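PDB 1OBD: phosphoribosylaminoimidazole-succinocarboxamide synthase from Saccharomyces cerevisiae, which catalyses the ATP-dependent joining of L-aspartate to the imidazole carboxylate CAIR, forming SAICAR in de novo purine biosynthesis. Local coordinates for residues L31-T36 with L107-H112; R73-D78 with I230-V235. All coordinates share one frame; numbering follows the deposited sequence. Where two conformers were deposited one is given.

Interaction 1: residues L31-T36 with L107-H112. With ATP (adenosine-5'-triphosphate), chain B; AMP (adenosine monophosphate), chain G.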
ATOM      1  N   LEU A  31      -8.073   4.085  15.978  1.00 11.70           N
ATOM      2  CA  LEU A  31      -8.763   4.181  14.696  1.00 11.26           C
ATOM      3  C   LEU A  31      -9.112   2.798  14.194  1.00 11.21           C
ATOM      4  O   LEU A  31      -8.513   1.797  14.599  1.00 11.66           O
ATOM      5  CB  LEU A  31      -7.889   4.873  13.662  1.00 11.81           C
ATOM      6  CG  LEU A  31      -7.451   6.289  14.001  1.00 13.39           C
ATOM      7  CD1 LEU A  31      -6.421   6.802  12.933  1.00 14.13           C
ATOM      8  CD2 LEU A  31      -8.642   7.233  14.074  1.00 14.20           C
ATOM      9  N   LEU A  32     -10.087   2.761  13.300  1.00 11.11           N
ATOM     10  CA  LEU A  32     -10.517   1.545  12.613  1.00 11.14           C
ATOM     11  C   LEU A  32     -10.323   1.772  11.122  1.00 10.25           C
ATOM     12  O   LEU A  32     -10.922   2.685  10.531  1.00 11.43           O
ATOM     13  CB  LEU A  32     -11.974   1.240  12.904  1.00 11.35           C
ATOM     14  CG  LEU A  32     -12.539  -0.032  12.296  1.00 14.67           C
ATOM     15  CD1 LEU A  32     -11.869  -1.239  12.959  1.00 15.30           C
ATOM     16  CD2 LEU A  32     -14.056  -0.067  12.458  1.00 15.75           C
ATOM     17  N   PHE A  33      -9.454   0.988  10.511  1.00 11.06           N
ATOM     18  CA  PHE A  33      -9.142   1.077   9.079  1.00 11.56           C
ATOM     19  C   PHE A  33      -9.905   0.000   8.345  1.00 11.32           C
ATOM     20  O   PHE A  33      -9.594  -1.173   8.535  1.00 12.76           O
ATOM     21  CB  PHE A  33      -7.653   0.849   8.815  1.00 12.13           C
ATOM     22  CG  PHE A  33      -6.740   2.025   9.091  1.00 13.02           C
ATOM     23  CD1 PHE A  33      -5.514   2.073   8.491  1.00 16.76           C
ATOM     24  CD2 PHE A  33      -7.047   3.034   9.953  1.00 14.80           C
ATOM     25  CE1 PHE A  33      -4.634   3.121   8.717  1.00 16.82           C
ATOM     26  CE2 PHE A  33      -6.181   4.094  10.169  1.00 14.11           C
ATOM     27  CZ  PHE A  33      -4.990   4.145   9.534  1.00 14.76           C
ATOM     28  N   VAL A  34     -10.871   0.385   7.521  1.00 10.87           N
ATOM     29  CA  VAL A  34     -11.699  -0.561   6.809  1.00 11.67           C
ATOM     30  C   VAL A  34     -11.325  -0.502   5.328  1.00 11.68           C
ATOM     31  O   VAL A  34     -11.539   0.485   4.652  1.00 12.22           O
ATOM     32  CB  VAL A  34     -13.195  -0.305   7.017  1.00 12.20           C
ATOM     33  CG1 VAL A  34     -13.996  -1.441   6.388  1.00 13.87           C
ATOM     34  CG2 VAL A  34     -13.579  -0.083   8.465  1.00 11.79           C
ATOM     35  N   ALA A  35     -10.710  -1.579   4.849  1.00 11.86           N
ATOM     36  CA  ALA A  35     -10.339  -1.688   3.445  1.00 12.40           C
ATOM     37  C   ALA A  35     -11.569  -2.130   2.643  1.00 12.59           C
ATOM     38  O   ALA A  35     -12.059  -3.229   2.849  1.00 13.79           O
ATOM     39  CB  ALA A  35      -9.219  -2.698   3.267  1.00 13.14           C
ATOM     40  N   THR A  36     -12.035  -1.288   1.745  1.00 11.92           N
ATOM     41  CA  THR A  36     -13.159  -1.658   0.900  1.00 12.30           C
ATOM     42  C   THR A  36     -12.632  -2.410  -0.326  1.00 11.35           C
ATOM     43  O   THR A  36     -11.432  -2.612  -0.518  1.00 12.15           O
ATOM     44  CB  THR A  36     -13.966  -0.466   0.478  1.00 13.26           C
ATOM     45  OG1 THR A  36     -13.275   0.274  -0.526  1.00 13.12           O
ATOM     46  CG2 THR A  36     -14.300   0.407   1.675  1.00 14.95           C
ATOM     47  N   LEU A 107      -8.834  -3.237  10.439  1.00 11.95           N
ATOM     48  CA  LEU A 107      -7.727  -3.252  11.363  1.00 12.66           C
ATOM     49  C   LEU A 107      -7.922  -2.183  12.425  1.00 11.28           C
ATOM     50  O   LEU A 107      -8.189  -1.020  12.124  1.00 12.32           O
ATOM     51  CB  LEU A 107      -6.425  -3.020  10.647  1.00 13.51           C
ATOM     52  CG  LEU A 107      -6.003  -4.167   9.714  1.00 15.83           C
ATOM     53  CD1 LEU A 107      -4.737  -3.769   8.983  1.00 18.44           C
ATOM     54  CD2 LEU A 107      -5.846  -5.485  10.407  1.00 18.51           C
ATOM     55  N   LEU A 108      -7.772  -2.585  13.672  1.00 11.66           N
ATOM     56  CA  LEU A 108      -7.794  -1.717  14.823  1.00 11.42           C
ATOM     57  C   LEU A 108      -6.385  -1.207  15.059  1.00 10.93           C
ATOM     58  O   LEU A 108      -5.458  -2.010  15.245  1.00 11.57           O
ATOM     59  CB  LEU A 108      -8.331  -2.454  16.046  1.00 13.34           C
ATOM     60  CG  LEU A 108      -8.702  -1.594  17.228  1.00 14.46           C
ATOM     61  CD1 LEU A 108      -9.960  -0.790  16.897  1.00 18.22           C
ATOM     62  CD2 LEU A 108      -8.927  -2.459  18.472  1.00 17.23           C
ATOM     63  N   VAL A 109      -6.212   0.115  15.027  1.00 11.41           N
ATOM     64  CA  VAL A 109      -4.867   0.672  15.063  1.00 12.09           C
ATOM     65  C   VAL A 109      -4.749   1.801  16.078  1.00 12.70           C
ATOM     66  O   VAL A 109      -5.698   2.548  16.316  1.00 13.45           O
ATOM     67  CB  VAL A 109      -4.375   1.095  13.670  1.00 13.10           C
ATOM     68  CG1 VAL A 109      -4.492  -0.005  12.659  1.00 14.42           C
ATOM     69  CG2 VAL A 109      -5.064   2.336  13.173  1.00 14.39           C
ATOM     70  N   HIS A 110      -3.577   1.891  16.688  1.00 13.17           N
ATOM     71  CA  HIS A 110      -3.262   3.004  17.553  1.00 14.09           C
ATOM     72  C   HIS A 110      -3.018   4.249  16.725  1.00 14.63           C
ATOM     73  O   HIS A 110      -2.289   4.213  15.708  1.00 15.90           O
ATOM     74  CB  HIS A 110      -1.958   2.694  18.327  1.00 15.18           C
ATOM     75  CG  HIS A 110      -2.066   1.570  19.311  1.00 18.76           C
ATOM     76  ND1 HIS A 110      -2.816   1.658  20.459  1.00 21.66           N
ATOM     77  CD2 HIS A 110      -1.502   0.331  19.325  1.00 20.66           C
ATOM     78  CE1 HIS A 110      -2.726   0.521  21.132  1.00 21.28           C
ATOM     79  NE2 HIS A 110      -1.939  -0.303  20.467  1.00 20.36           N
ATOM     80  N   LYS A 111      -3.604   5.359  17.171  1.00 15.78           N
ATOM     81  CA  LYS A 111      -3.313   6.679  16.645  1.00 18.68           C
ATOM     82  C   LYS A 111      -1.940   7.039  16.993  1.00 19.85           C
ATOM     83  O   LYS A 111      -1.576   7.033  18.180  1.00 22.80           O
ATOM     84  CB  LYS A 111      -4.129   7.723  17.363  1.00 20.47           C
ATOM     85  CG  LYS A 111      -5.396   7.882  16.786  1.00 20.69           C
ATOM     86  CD  LYS A 111      -6.075   9.139  17.360  1.00 21.31           C
ATOM     87  CE  LYS A 111      -7.545   9.080  17.108  1.00 20.27           C
ATOM     88  NZ  LYS A 111      -8.221  10.150  17.887  1.00 21.90           N
ATOM     89  N   HIS A 112      -1.156   7.368  15.997  1.00 19.78           N
ATOM     90  CA  HIS A 112       0.170   7.817  16.258  1.00 19.31           C
ATOM     91  C   HIS A 112       0.369   9.194  15.673  1.00 19.57           C
ATOM     92  O   HIS A 112      -0.359   9.628  14.769  1.00 21.67           O
ATOM     93  CB  HIS A 112       1.183   6.818  15.660  1.00 19.02           C
ATOM     94  CG  HIS A 112       1.437   5.639  16.557  1.00 19.97           C
ATOM     95  ND1 HIS A 112       2.150   5.723  17.727  1.00 20.32           N
ATOM     96  CD2 HIS A 112       1.052   4.350  16.454  1.00 18.73           C
ATOM     97  CE1 HIS A 112       2.197   4.542  18.307  1.00 21.92           C
ATOM     98  NE2 HIS A 112       1.550   3.682  17.541  1.00 19.14           N
TER
HETATM   99  PG  ATP B 307      -5.172   7.095  -0.484  1.00 24.87           P
HETATM  100  O1G ATP B 307      -6.193   6.104  -0.931  1.00 24.22           O
HETATM  101  O2G ATP B 307      -4.058   6.439   0.359  1.00 26.57           O
HETATM  102  O3G ATP B 307      -4.578   7.771  -1.726  1.00 26.52           O
HETATM  103  PB  ATP B 307      -5.764   8.461   1.908  1.00 24.27           P
HETATM  104  O1B ATP B 307      -6.577   9.640   2.278  1.00 27.08           O
HETATM  105  O2B ATP B 307      -4.310   8.528   2.352  1.00 26.55           O
HETATM  106  O3B ATP B 307      -5.915   8.265   0.351  1.00 24.99           O
HETATM  107  PA  ATP B 307      -5.909   6.048   3.460  1.00 23.08           P
HETATM  108  O1A ATP B 307      -6.732   4.843   3.259  1.00 24.40           O
HETATM  109  O2A ATP B 307      -4.439   5.813   3.153  1.00 24.46           O
HETATM  110  O3A ATP B 307      -6.486   7.165   2.495  1.00 24.93           O
HETATM  111  O5' ATP B 307      -6.156   6.636   4.915  1.00 25.45           O
HETATM  112  C5' ATP B 307      -5.163   6.493   5.898  1.00 24.49           C
HETATM  113  C4' ATP B 307      -5.011   7.815   6.626  1.00 23.72           C
HETATM  114  O4' ATP B 307      -4.553   7.562   7.929  1.00 23.11           O
HETATM  115  C3' ATP B 307      -3.952   8.646   5.963  1.00 23.65           C
HETATM  116  O3' ATP B 307      -4.285  10.007   6.226  1.00 26.82           O
HETATM  117  C2' ATP B 307      -2.678   8.173   6.668  1.00 23.22           C
HETATM  118  O2' ATP B 307      -1.571   9.023   6.658  1.00 26.16           O
HETATM  119  C1' ATP B 307      -3.216   8.045   8.077  1.00 20.12           C
HETATM  120  N9  ATP B 307      -2.656   7.041   9.009  1.00 18.64           N
HETATM  121  C8  ATP B 307      -2.116   5.850   8.608  1.00 15.82           C
HETATM  122  N7  ATP B 307      -1.799   5.184   9.701  1.00 18.00           N
HETATM  123  C5  ATP B 307      -2.078   5.904  10.826  1.00 18.04           C
HETATM  124  C6  ATP B 307      -1.951   5.739  12.209  1.00 19.31           C
HETATM  125  N6  ATP B 307      -1.648   4.613  12.834  1.00 19.06           N
HETATM  126  N1  ATP B 307      -2.360   6.752  13.039  1.00 19.08           N
HETATM  127  C2  ATP B 307      -2.912   7.893  12.546  1.00 18.91           C
HETATM  128  N3  ATP B 307      -3.044   8.082  11.201  1.00 19.77           N
HETATM  129  C4  ATP B 307      -2.634   7.099  10.365  1.00 18.44           C
HETATM  130  P   AMP G 315      -3.257 -12.243  16.740  0.50 43.26           P
HETATM  131  O1P AMP G 315      -2.871 -13.551  17.457  0.50 44.23           O
HETATM  132  O2P AMP G 315      -2.026 -11.538  16.322  0.50 44.04           O
HETATM  133  O3P AMP G 315      -4.076 -11.348  17.697  0.50 42.73           O
HETATM  134  O5' AMP G 315      -4.177 -12.566  15.455  0.50 41.82           O
HETATM  135  C5' AMP G 315      -5.357 -13.332  15.581  0.50 39.66           C
HETATM  136  C4' AMP G 315      -6.433 -12.854  14.610  0.50 37.76           C
HETATM  137  O4' AMP G 315      -6.831 -11.529  14.925  0.50 36.42           O
HETATM  138  C3' AMP G 315      -5.951 -12.855  13.167  0.50 37.17           C
HETATM  139  O3' AMP G 315      -6.835 -13.593  12.352  0.50 38.01           O
HETATM  140  C2' AMP G 315      -5.906 -11.392  12.760  0.50 35.64           C
HETATM  141  O2' AMP G 315      -6.452 -11.186  11.475  0.50 36.66           O
HETATM  142  C1' AMP G 315      -6.725 -10.658  13.814  0.50 33.90           C
HETATM  143  N9  AMP G 315      -6.132  -9.388  14.295  0.50 29.24           N
HETATM  144  C8  AMP G 315      -4.980  -9.260  15.020  0.50 28.49           C
HETATM  145  N7  AMP G 315      -4.752  -7.947  15.281  0.50 27.05           N
HETATM  146  C5  AMP G 315      -5.756  -7.239  14.729  0.50 22.41           C
HETATM  147  C6  AMP G 315      -5.981  -5.875  14.714  0.50 17.49           C
HETATM  148  N6  AMP G 315      -5.139  -5.046  15.323  0.50 16.56           N
HETATM  149  N1  AMP G 315      -7.130  -5.426  14.074  0.50 14.37           N
HETATM  150  C2  AMP G 315      -7.988  -6.302  13.433  0.50 20.83           C
HETATM  151  N3  AMP G 315      -7.756  -7.667  13.448  0.50 23.58           N
HETATM  152  C4  AMP G 315      -6.636  -8.119  14.093  0.50 26.35           C
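With CG anti to the carbonyl carbon (chi1 -79°), the Phe33 ring meets Val109, whose own first torsion of -53° sets CG2 between its backbone N and carbonyl carbon. That methyl sits over one face of the ring, toward its rim and 4.0 Å from the centroid of Phe33, a CH-pi contact. Leu31, on the same face of the sheet, packs its CD2 3.7 Å from CE of Lys111, the side chains crossing at about a right angle, and the extended lysine chain carries NZ on to a salt bridge with Glu25. Four nearly straight backbone bonds join the antiparallel strands, pairing Leu31 with Val109 and Phe33 with Leu107. Leu108, in the non-hydrogen-bonded pair with Leu32, turns its N outward to donate to AMP N1 at 2.9 Å. At the strand end ATP N6 donates to His110 O at 3.0 Å, and just past it His112 N donates to ATP N1 at 3.3 Å. Leu31 CD1 approaches ATP C2, while Phe33 CZ comes within 3.4 Å of ATP N7. A carbonyl and the amide two residues on, reading the N6/N1 edge of adenine, recall the protein kinase hinge, here at the end of a small antiparallel sheet's edge strand.

Interaction 2: residues R73-D78 with I230-V235. With MG (magnesium ion), chain F; ATP (adenosine-5'-triphosphate), chain B; AMP (adenosine monophosphate), chain G; SO4 (sulfate ion), chain D.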
ATOM      1  N   ARG A  73       8.344  -1.780  15.065  1.00 14.53           N
ATOM      2  CA  ARG A  73       7.056  -1.692  15.759  1.00 15.01           C
ATOM      3  C   ARG A  73       6.014  -1.222  14.770  1.00 14.40           C
ATOM      4  O   ARG A  73       6.318  -0.464  13.886  1.00 15.65           O
ATOM      5  CB  ARG A  73       7.098  -0.667  16.875  0.50 16.23           C
ATOM      6  CG  ARG A  73       7.784  -1.101  18.123  0.50 18.30           C
ATOM      7  CD  ARG A  73       7.631  -0.063  19.193  0.50 21.20           C
ATOM      8  NE  ARG A  73       6.226   0.224  19.512  0.50 23.43           N
ATOM      9  CZ  ARG A  73       5.777   1.311  20.139  0.50 24.55           C
ATOM     10  NH1 ARG A  73       6.607   2.264  20.545  0.50 24.41           N
ATOM     11  NH2 ARG A  73       4.475   1.450  20.368  0.50 25.80           N
ATOM     12  N   ASN A  74       4.789  -1.648  14.976  1.00 13.18           N
ATOM     13  CA  ASN A  74       3.694  -1.258  14.084  1.00 12.73           C
ATOM     14  C   ASN A  74       2.499  -0.726  14.873  1.00 12.84           C
ATOM     15  O   ASN A  74       2.433  -0.826  16.076  1.00 13.99           O
ATOM     16  CB  ASN A  74       3.271  -2.387  13.137  1.00 13.20           C
ATOM     17  CG  ASN A  74       2.699  -3.547  13.871  1.00 13.63           C
ATOM     18  OD1 ASN A  74       1.679  -3.416  14.563  1.00 14.95           O
ATOM     19  ND2 ASN A  74       3.321  -4.702  13.750  1.00 14.61           N
ATOM     20  N   HIS A  75       1.543  -0.154  14.159  1.00 12.24           N
ATOM     21  CA  HIS A  75       0.382   0.501  14.777  1.00 12.73           C
ATOM     22  C   HIS A  75      -0.733  -0.431  15.193  1.00 11.84           C
ATOM     23  O   HIS A  75      -1.731   0.044  15.736  1.00 13.45           O
ATOM     24  CB  HIS A  75      -0.189   1.632  13.871  1.00 13.55           C
ATOM     25  CG  HIS A  75      -0.765   1.174  12.546  1.00 13.47           C
ATOM     26  ND1 HIS A  75      -1.407   2.045  11.676  1.00 16.55           N
ATOM     27  CD2 HIS A  75      -0.797  -0.045  11.942  1.00 14.82           C
ATOM     28  CE1 HIS A  75      -1.815   1.373  10.615  1.00 16.65           C
ATOM     29  NE2 HIS A  75      -1.463   0.109  10.739  1.00 16.16           N
ATOM     30  N   LEU A  76      -0.623  -1.735  14.942  1.00 11.94           N
ATOM     31  CA  LEU A  76      -1.753  -2.597  15.283  1.00 13.04           C
ATOM     32  C   LEU A  76      -2.003  -2.646  16.776  1.00 13.23           C
ATOM     33  O   LEU A  76      -1.080  -2.783  17.574  1.00 14.83           O
ATOM     34  CB  LEU A  76      -1.535  -4.021  14.813  1.00 14.14           C
ATOM     35  CG  LEU A  76      -1.338  -4.184  13.308  1.00 14.67           C
ATOM     36  CD1 LEU A  76      -0.936  -5.639  12.950  1.00 18.23           C
ATOM     37  CD2 LEU A  76      -2.542  -3.745  12.512  1.00 16.33           C
ATOM     38  N   VAL A  77      -3.254  -2.563  17.156  1.00 13.24           N
ATOM     39  CA  VAL A  77      -3.638  -2.902  18.537  1.00 13.85           C
ATOM     40  C   VAL A  77      -3.549  -4.404  18.746  1.00 15.63           C
ATOM     41  O   VAL A  77      -4.077  -5.163  17.986  1.00 16.63           O
ATOM     42  CB  VAL A  77      -5.084  -2.394  18.821  1.00 14.39           C
ATOM     43  CG1 VAL A  77      -5.527  -2.837  20.216  1.00 15.68           C
ATOM     44  CG2 VAL A  77      -5.167  -0.886  18.719  1.00 14.02           C
ATOM     45  N   ASP A  78      -2.901  -4.809  19.835  1.00 18.88           N
ATOM     46  CA  ASP A  78      -2.815  -6.210  20.264  0.60 20.97           C
ATOM     47  C   ASP A  78      -4.271  -6.661  20.619  1.00 21.21           C
ATOM     48  O   ASP A  78      -4.922  -6.108  21.520  1.00 24.92           O
ATOM     49  CB  ASP A  78      -1.540  -6.253  21.188  0.60 21.95           C
ATOM     50  CG  ASP A  78      -0.241  -6.319  20.395  0.60 24.10           C
ATOM     51  OD1 ASP A  78       0.821  -6.098  21.006  0.60 30.59           O
ATOM     52  OD2 ASP A  78      -0.170  -6.597  19.189  0.60 26.63           O
ATOM     53  N   ILE A 230       7.424   3.966  14.053  1.00 14.76           N
ATOM     54  CA  ILE A 230       6.331   3.011  13.952  1.00 14.75           C
ATOM     55  C   ILE A 230       5.879   2.877  12.520  1.00 13.57           C
ATOM     56  O   ILE A 230       5.620   3.873  11.849  1.00 13.20           O
ATOM     57  CB  ILE A 230       5.115   3.492  14.768  1.00 15.24           C
ATOM     58  CG1 ILE A 230       5.511   4.063  16.134  1.00 17.27           C
ATOM     59  CG2 ILE A 230       4.047   2.430  14.856  1.00 15.02           C
ATOM     60  CD1 ILE A 230       6.044   3.087  17.087  1.00 19.19           C
ATOM     61  N   LEU A 231       5.759   1.651  12.048  1.00 13.76           N
ATOM     62  CA  LEU A 231       5.232   1.402  10.735  1.00 13.41           C
ATOM     63  C   LEU A 231       3.726   1.499  10.837  1.00 14.51           C
ATOM     64  O   LEU A 231       3.079   0.823  11.648  1.00 14.39           O
ATOM     65  CB  LEU A 231       5.670   0.016  10.253  1.00 13.58           C
ATOM     66  CG  LEU A 231       5.278  -0.400   8.838  1.00 15.18           C
ATOM     67  CD1 LEU A 231       5.833   0.548   7.828  1.00 15.36           C
ATOM     68  CD2 LEU A 231       5.644  -1.825   8.624  1.00 15.03           C
ATOM     69  N   VAL A 232       3.157   2.359  10.008  1.00 15.15           N
ATOM     70  CA  VAL A 232       1.733   2.644  10.018  1.00 14.63           C
ATOM     71  C   VAL A 232       1.198   2.469   8.613  1.00 14.83           C
ATOM     72  O   VAL A 232       1.838   1.939   7.735  1.00 15.90           O
ATOM     73  CB  VAL A 232       1.413   4.030  10.600  1.00 14.69           C
ATOM     74  CG1 VAL A 232       2.014   4.214  12.026  1.00 16.57           C
ATOM     75  CG2 VAL A 232       1.904   5.175   9.687  1.00 15.80           C
ATOM     76  N   ASP A 233      -0.016   2.930   8.404  1.00 15.62           N
ATOM     77  CA  ASP A 233      -0.642   2.921   7.059  1.00 18.52           C
ATOM     78  C   ASP A 233      -0.669   1.530   6.356  1.00 20.79           C
ATOM     79  O   ASP A 233      -0.713   0.461   7.000  1.00 24.94           O
ATOM     80  CB  ASP A 233       0.085   3.979   6.219  1.00 17.67           C
ATOM     81  CG  ASP A 233      -0.729   4.545   5.089  1.00 20.48           C
ATOM     82  OD1 ASP A 233      -1.864   4.986   5.355  1.00 18.44           O
ATOM     83  OD2 ASP A 233      -0.246   4.593   3.942  1.00 25.00           O
ATOM     84  N   GLU A 234      -0.611   1.533   5.015  1.00 21.00           N
ATOM     85  CA  GLU A 234      -0.732   0.339   4.180  1.00 21.59           C
ATOM     86  C   GLU A 234       0.685  -0.235   4.018  1.00 18.06           C
ATOM     87  O   GLU A 234       1.596   0.548   3.783  1.00 18.32           O
ATOM     88  CB  GLU A 234      -1.336   0.688   2.773  1.00 22.77           C
ATOM     89  CG  GLU A 234      -2.832   0.463   2.555  1.00 29.37           C
ATOM     90  CD  GLU A 234      -3.164  -0.913   1.980  1.00 32.28           C
ATOM     91  OE1 GLU A 234      -3.137  -1.161   0.723  1.00 26.84           O
ATOM     92  OE2 GLU A 234      -3.453  -1.766   2.831  1.00 38.02           O
ATOM     93  N   VAL A 235       0.891  -1.557   4.157  1.00 16.40           N
ATOM     94  CA  VAL A 235       2.232  -2.140   3.975  1.00 15.17           C
ATOM     95  C   VAL A 235       2.296  -3.198   2.859  1.00 13.90           C
ATOM     96  O   VAL A 235       1.666  -4.259   2.948  1.00 13.12           O
ATOM     97  CB  VAL A 235       2.694  -2.748   5.324  1.00 16.82           C
ATOM     98  CG1 VAL A 235       4.042  -3.379   5.208  1.00 16.44           C
ATOM     99  CG2 VAL A 235       2.610  -1.672   6.402  1.00 18.69           C
TER
HETATM  100 MG    MG F 311      -1.790  -2.195   4.185  1.00 35.74          MG
HETATM  101  PG  ATP B 307      -5.172   7.095  -0.484  1.00 24.87           P
HETATM  102  O1G ATP B 307      -6.193   6.104  -0.931  1.00 24.22           O
HETATM  103  O2G ATP B 307      -4.058   6.439   0.359  1.00 26.57           O
HETATM  104  O3G ATP B 307      -4.578   7.771  -1.726  1.00 26.52           O
HETATM  105  PB  ATP B 307      -5.764   8.461   1.908  1.00 24.27           P
HETATM  106  O1B ATP B 307      -6.577   9.640   2.278  1.00 27.08           O
HETATM  107  O2B ATP B 307      -4.310   8.528   2.352  1.00 26.55           O
HETATM  108  O3B ATP B 307      -5.915   8.265   0.351  1.00 24.99           O
HETATM  109  PA  ATP B 307      -5.909   6.048   3.460  1.00 23.08           P
HETATM  110  O1A ATP B 307      -6.732   4.843   3.259  1.00 24.40           O
HETATM  111  O2A ATP B 307      -4.439   5.813   3.153  1.00 24.46           O
HETATM  112  O3A ATP B 307      -6.486   7.165   2.495  1.00 24.93           O
HETATM  113  O5' ATP B 307      -6.156   6.636   4.915  1.00 25.45           O
HETATM  114  C5' ATP B 307      -5.163   6.493   5.898  1.00 24.49           C
HETATM  115  C4' ATP B 307      -5.011   7.815   6.626  1.00 23.72           C
HETATM  116  O4' ATP B 307      -4.553   7.562   7.929  1.00 23.11           O
HETATM  117  C3' ATP B 307      -3.952   8.646   5.963  1.00 23.65           C
HETATM  118  O3' ATP B 307      -4.285  10.007   6.226  1.00 26.82           O
HETATM  119  C2' ATP B 307      -2.678   8.173   6.668  1.00 23.22           C
HETATM  120  O2' ATP B 307      -1.571   9.023   6.658  1.00 26.16           O
HETATM  121  C1' ATP B 307      -3.216   8.045   8.077  1.00 20.12           C
HETATM  122  N9  ATP B 307      -2.656   7.041   9.009  1.00 18.64           N
HETATM  123  C8  ATP B 307      -2.116   5.850   8.608  1.00 15.82           C
HETATM  124  N7  ATP B 307      -1.799   5.184   9.701  1.00 18.00           N
HETATM  125  C5  ATP B 307      -2.078   5.904  10.826  1.00 18.04           C
HETATM  126  C6  ATP B 307      -1.951   5.739  12.209  1.00 19.31           C
HETATM  127  N6  ATP B 307      -1.648   4.613  12.834  1.00 19.06           N
HETATM  128  N1  ATP B 307      -2.360   6.752  13.039  1.00 19.08           N
HETATM  129  C2  ATP B 307      -2.912   7.893  12.546  1.00 18.91           C
HETATM  130  N3  ATP B 307      -3.044   8.082  11.201  1.00 19.77           N
HETATM  131  C4  ATP B 307      -2.634   7.099  10.365  1.00 18.44           C
HETATM  132  P   AMP G 315      -3.257 -12.243  16.740  0.50 43.26           P
HETATM  133  O1P AMP G 315      -2.871 -13.551  17.457  0.50 44.23           O
HETATM  134  O2P AMP G 315      -2.026 -11.538  16.322  0.50 44.04           O
HETATM  135  O3P AMP G 315      -4.076 -11.348  17.697  0.50 42.73           O
HETATM  136  O5' AMP G 315      -4.177 -12.566  15.455  0.50 41.82           O
HETATM  137  C5' AMP G 315      -5.357 -13.332  15.581  0.50 39.66           C
HETATM  138  C4' AMP G 315      -6.433 -12.854  14.610  0.50 37.76           C
HETATM  139  O4' AMP G 315      -6.831 -11.529  14.925  0.50 36.42           O
HETATM  140  C3' AMP G 315      -5.951 -12.855  13.167  0.50 37.17           C
HETATM  141  O3' AMP G 315      -6.835 -13.593  12.352  0.50 38.01           O
HETATM  142  C2' AMP G 315      -5.906 -11.392  12.760  0.50 35.64           C
HETATM  143  O2' AMP G 315      -6.452 -11.186  11.475  0.50 36.66           O
HETATM  144  C1' AMP G 315      -6.725 -10.658  13.814  0.50 33.90           C
HETATM  145  N9  AMP G 315      -6.132  -9.388  14.295  0.50 29.24           N
HETATM  146  C8  AMP G 315      -4.980  -9.260  15.020  0.50 28.49           C
HETATM  147  N7  AMP G 315      -4.752  -7.947  15.281  0.50 27.05           N
HETATM  148  C5  AMP G 315      -5.756  -7.239  14.729  0.50 22.41           C
HETATM  149  C6  AMP G 315      -5.981  -5.875  14.714  0.50 17.49           C
HETATM  150  N6  AMP G 315      -5.139  -5.046  15.323  0.50 16.56           N
HETATM  151  N1  AMP G 315      -7.130  -5.426  14.074  0.50 14.37           N
HETATM  152  C2  AMP G 315      -7.988  -6.302  13.433  0.50 20.83           C
HETATM  153  N3  AMP G 315      -7.756  -7.667  13.448  0.50 23.58           N
HETATM  154  C4  AMP G 315      -6.636  -8.119  14.093  0.50 26.35           C
HETATM  155  S   SO4 D 309       2.192  -1.533  20.709  1.00 31.77           S
HETATM  156  O1  SO4 D 309       1.459  -0.269  20.574  1.00 32.90           O
HETATM  157  O2  SO4 D 309       3.178  -1.578  19.611  1.00 33.93           O
HETATM  158  O3  SO4 D 309       2.913  -1.677  22.002  1.00 34.40           O
HETATM  159  O4  SO4 D 309       1.277  -2.664  20.503  1.00 33.09           O
HETATM  160  O   HOH W   1      -2.265  -1.040   8.386  1.00 22.28           O
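The N6/N7 edge of the adenine in the ATP site is met here by His75, Val232 and Asp233 together. Val232 CA lies over one face of the imidazole, 3.8 Å from the ring centroid of His75 in a CH-pi contact. In His75 a chi1 of 65° swings the ring in beside the base, and a chi2 of 175° turns its ND1 side to the nucleotide. ATP N6 donates to His75 ND1 at 2.8 Å in a nearly straight bond (166°). Beside it Asp233 N donates to ATP N7 at 3.2 Å, and the carboxylate of Asp233 turns to Arg21. At the far side of the imidazole a water lies in the ring plane, 2.7 Å from His75 NE2, and donates to Asp233 O. With an alanine here in place of His75, ATP N6 would probably lose this acceptor and the water one of its anchors. Behind the pocket the backbones run parallel, with Leu231 N bonded to Arg73 O at 2.9 Å and a weak, bent bond from His75 N to Leu231 O. Asn74 OD1 takes Leu76 N on a lone pair at 2.9 Å, an Asx turn that bends the chain away after His75. Farther out, Ile230 CD1 sits over the centre of the Arg73 guanidinium, 3.5 Å from CZ of Arg73; that group pairs with Glu228 and Asp223, and only weakly with a sulfate. Just past Asp233, Glu234 OE2 binds a magnesium ion together with Ser61. ATP N6 meets an acceptor and N7 a donor, a pattern that suits adenine and is consistent with His75 ND1 carrying no proton here.

In the fold
From the N terminus, strand 30-35 comes first; the chain then runs through helix 53-67 and segment 73-78 before strand 106-110 returns to it, so interaction 1 closes a loop of 70 residues. Interaction 2 starts inside that loop, at 73-78, and closes only at 230-235, after 151 intervening residues, so the two loops cross rather than nest. They meet directly: the backbones of His75 and Val77 probably bond to those of His110 and Leu108, placing 73-78 along the outer edge of strand 106-110. Segment 73-78 thus ties the four-stranded antiparallel sheet to the six-stranded mixed sheet, and the ATP lies where both contacts reach it.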